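Local coordinates for uncharacterized protein (Exiguobacterium sibiricum, PDB 3B77) that is of unknown function but carries a bacterial pleckstrin homology domain joined to a helical region that probably mediates its assembly into oligomers, at residues F168-L171 with Q172-Y176. Residues are numbered along the deposited sequence; the frame is centred on the assembly and turned at random.
Sequences FDWL and QGHYY
Gln172, Gly173, His174 and Tyr175 each give their backbone N-H to the carbonyl four residues earlier, from Phe168 to Leu171, which defines an unbroken alpha-helical run of about two turns. The main side-chain contact on it is between Trp170 and His174. CG of Trp170 lies anti to the backbone N, beside the carbonyl carbon (chi1 178°), and one face of the indole meets His174, whose NE2 lies 3.2 Å above its plane, displaced toward the rim. NE2 comes within 3.4 Å of both CE2 and CZ2 of Trp170; the ring planes lie obliquely, 46° apart. The same imidazole turns an edge to the backbone, its CD2 lying 3.2 Å from Trp170 O. Its other nitrogen, ND1, is hydrogen-bonded to Trp178 NE1, while Trp170 NE1 is hydrogen-bonded to Ala135 O, tying helix 156-178 to helix 108-146 in an antiparallel helical hairpin; this part of helix 156-178 belongs to the YvbH-like oligomerisation region. An alanine in place of Trp170 would probably leave the imidazole without its aromatic neighbour and Ala135 O without this indole donor. On another side of the helix, extended Gln172 brings NE2 to 4.0 Å from Phe168 CE2, amide and ring planes again oblique. Edge-to-face pairing continues the aromatic series between chains: Phe168 meets His174 of a second subunit, and His174 meets Phe168 of a third.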
ATOM      1  N   PHE A 168      32.665  -3.177  -0.630  1.00 46.30           N
ATOM      2  CA  PHE A 168      33.603  -3.350  -1.717  1.00 45.81           C
ATOM      3  C   PHE A 168      34.586  -4.468  -1.473  1.00 46.05           C
ATOM      4  O   PHE A 168      34.754  -5.351  -2.329  1.00 47.43           O
ATOM      5  CB  PHE A 168      34.370  -2.045  -2.046  1.00 47.47           C
ATOM      6  CG  PHE A 168      35.170  -2.137  -3.337  1.00 46.58           C
ATOM      7  CD1 PHE A 168      34.517  -2.254  -4.545  1.00 50.40           C
ATOM      8  CD2 PHE A 168      36.548  -2.158  -3.323  1.00 46.12           C
ATOM      9  CE1 PHE A 168      35.241  -2.387  -5.724  1.00 49.84           C
ATOM     10  CE2 PHE A 168      37.264  -2.265  -4.451  1.00 46.94           C
ATOM     11  CZ  PHE A 168      36.628  -2.395  -5.668  1.00 49.37           C
ATOM     12  N   ASP A 169      35.240  -4.438  -0.322  1.00 44.72           N
ATOM     13  CA  ASP A 169      36.183  -5.487   0.032  1.00 46.43           C
ATOM     14  C   ASP A 169      35.602  -6.893   0.007  1.00 42.91           C
ATOM     15  O   ASP A 169      36.280  -7.828  -0.381  1.00 42.70           O
ATOM     16  CB  ASP A 169      36.766  -5.239   1.435  1.00 45.63           C
ATOM     17  CG  ASP A 169      37.719  -4.039   1.462  1.00 54.50           C
ATOM     18  OD1 ASP A 169      38.234  -3.697   0.340  1.00 58.59           O
ATOM     19  OD2 ASP A 169      37.985  -3.469   2.585  1.00 52.46           O
ATOM     20  N   TRP A 170      34.406  -7.045   0.533  1.00 40.60           N
ATOM     21  CA  TRP A 170      33.747  -8.313   0.548  1.00 42.68           C
ATOM     22  C   TRP A 170      33.452  -8.746  -0.920  1.00 44.31           C
ATOM     23  O   TRP A 170      33.811  -9.832  -1.335  1.00 44.63           O
ATOM     24  CB  TRP A 170      32.454  -8.167   1.355  1.00 43.91           C
ATOM     25  CG  TRP A 170      31.634  -9.408   1.415  1.00 44.58           C
ATOM     26  CD1 TRP A 170      30.744  -9.816   0.501  1.00 44.59           C
ATOM     27  CD2 TRP A 170      31.664 -10.419   2.432  1.00 42.77           C
ATOM     28  NE1 TRP A 170      30.196 -11.012   0.864  1.00 44.57           N
ATOM     29  CE2 TRP A 170      30.725 -11.407   2.057  1.00 43.73           C
ATOM     30  CE3 TRP A 170      32.385 -10.584   3.614  1.00 44.16           C
ATOM     31  CZ2 TRP A 170      30.512 -12.572   2.803  1.00 42.83           C
ATOM     32  CZ3 TRP A 170      32.156 -11.726   4.380  1.00 44.22           C
ATOM     33  CH2 TRP A 170      31.242 -12.713   3.963  1.00 44.11           C
ATOM     34  N   LEU A 171      32.868  -7.879  -1.723  1.00 45.40           N
ATOM     35  CA  LEU A 171      32.512  -8.306  -3.085  1.00 50.34           C
ATOM     36  C   LEU A 171      33.780  -8.691  -3.833  1.00 53.39           C
ATOM     37  O   LEU A 171      33.815  -9.683  -4.574  1.00 51.88           O
ATOM     38  CB  LEU A 171      31.758  -7.198  -3.842  1.00 49.15           C
ATOM     39  CG  LEU A 171      30.352  -6.899  -3.372  1.00 48.71           C
ATOM     40  CD1 LEU A 171      29.609  -5.899  -4.320  1.00 47.73           C
ATOM     41  CD2 LEU A 171      29.604  -8.202  -3.371  1.00 48.20           C
ATOM     42  N   GLN A 172      34.841  -7.930  -3.547  1.00 55.97           N
ATOM     43  CA  GLN A 172      36.080  -8.075  -4.259  1.00 57.08           C
ATOM     44  C   GLN A 172      36.877  -9.266  -3.788  1.00 56.37           C
ATOM     45  O   GLN A 172      37.362 -10.061  -4.594  1.00 58.07           O
ATOM     46  CB  GLN A 172      36.914  -6.830  -4.058  1.00 57.86           C
ATOM     47  CG  GLN A 172      38.179  -6.901  -4.859  1.00 59.99           C
ATOM     48  CD  GLN A 172      39.180  -5.966  -4.356  1.00 62.54           C
ATOM     49  OE1 GLN A 172      39.398  -5.908  -3.121  1.00 63.36           O
ATOM     50  NE2 GLN A 172      39.853  -5.222  -5.292  1.00 60.53           N
ATOM     51  N   GLY A 173      37.069  -9.351  -2.478  1.00 55.94           N
ATOM     52  CA  GLY A 173      37.801 -10.465  -1.876  1.00 54.74           C
ATOM     53  C   GLY A 173      37.219 -11.769  -2.364  1.00 53.74           C
ATOM     54  O   GLY A 173      37.923 -12.626  -2.801  1.00 57.15           O
ATOM     55  N   HIS A 174      35.911 -11.886  -2.343  1.00 53.38           N
ATOM     56  CA  HIS A 174      35.262 -13.108  -2.724  1.00 53.99           C
ATOM     57  C   HIS A 174      35.381 -13.387  -4.215  1.00 55.78           C
ATOM     58  O   HIS A 174      35.592 -14.541  -4.594  1.00 56.02           O
ATOM     59  CB  HIS A 174      33.796 -13.126  -2.241  1.00 53.81           C
ATOM     60  CG  HIS A 174      33.656 -13.376  -0.757  1.00 52.87           C
ATOM     61  ND1 HIS A 174      33.595 -14.642  -0.226  1.00 51.84           N
ATOM     62  CD2 HIS A 174      33.607 -12.529   0.300  1.00 52.76           C
ATOM     63  CE1 HIS A 174      33.497 -14.571   1.089  1.00 50.49           C
ATOM     64  NE2 HIS A 174      33.503 -13.297   1.437  1.00 51.08           N
ATOM     65  N   TYR A 175      35.289 -12.339  -5.044  1.00 58.09           N
ATOM     66  CA  TYR A 175      35.479 -12.477  -6.480  1.00 59.89           C
ATOM     67  C   TYR A 175      36.847 -13.123  -6.773  1.00 60.71           C
ATOM     68  O   TYR A 175      36.938 -14.081  -7.510  1.00 59.01           O
ATOM     69  CB  TYR A 175      35.353 -11.116  -7.203  1.00 62.35           C
ATOM     70  CG  TYR A 175      35.445 -11.236  -8.730  1.00 63.05           C
ATOM     71  CD1 TYR A 175      34.372 -11.669  -9.479  1.00 64.78           C
ATOM     72  CD2 TYR A 175      36.627 -10.913  -9.397  1.00 63.50           C
ATOM     73  CE1 TYR A 175      34.471 -11.796 -10.872  1.00 66.59           C
ATOM     74  CE2 TYR A 175      36.753 -11.022 -10.745  1.00 64.07           C
ATOM     75  CZ  TYR A 175      35.663 -11.473 -11.502  1.00 66.07           C
ATOM     76  OH  TYR A 175      35.754 -11.604 -12.877  1.00 67.42           O
ATOM     77  N   TYR A 176      37.905 -12.603  -6.166  1.00 62.11           N
ATOM     78  CA  TYR A 176      39.236 -13.133  -6.410  1.00 63.12           C
ATOM     79  C   TYR A 176      39.522 -14.440  -5.694  1.00 62.78           C
ATOM     80  O   TYR A 176      40.371 -15.215  -6.125  1.00 64.45           O
ATOM     81  CB  TYR A 176      40.300 -12.096  -6.069  1.00 65.82           C
ATOM     82  CG  TYR A 176      40.309 -10.918  -7.023  1.00 68.65           C
ATOM     83  CD1 TYR A 176      40.117 -11.120  -8.413  1.00 70.49           C
ATOM     84  CD2 TYR A 176      40.551  -9.596  -6.560  1.00 70.44           C
ATOM     85  CE1 TYR A 176      40.124 -10.067  -9.320  1.00 71.59           C
ATOM     86  CE2 TYR A 176      40.571  -8.513  -7.481  1.00 72.17           C
ATOM     87  CZ  TYR A 176      40.338  -8.783  -8.874  1.00 71.97           C
ATOM     88  OH  TYR A 176      40.343  -7.812  -9.850  1.00 71.88           O
TER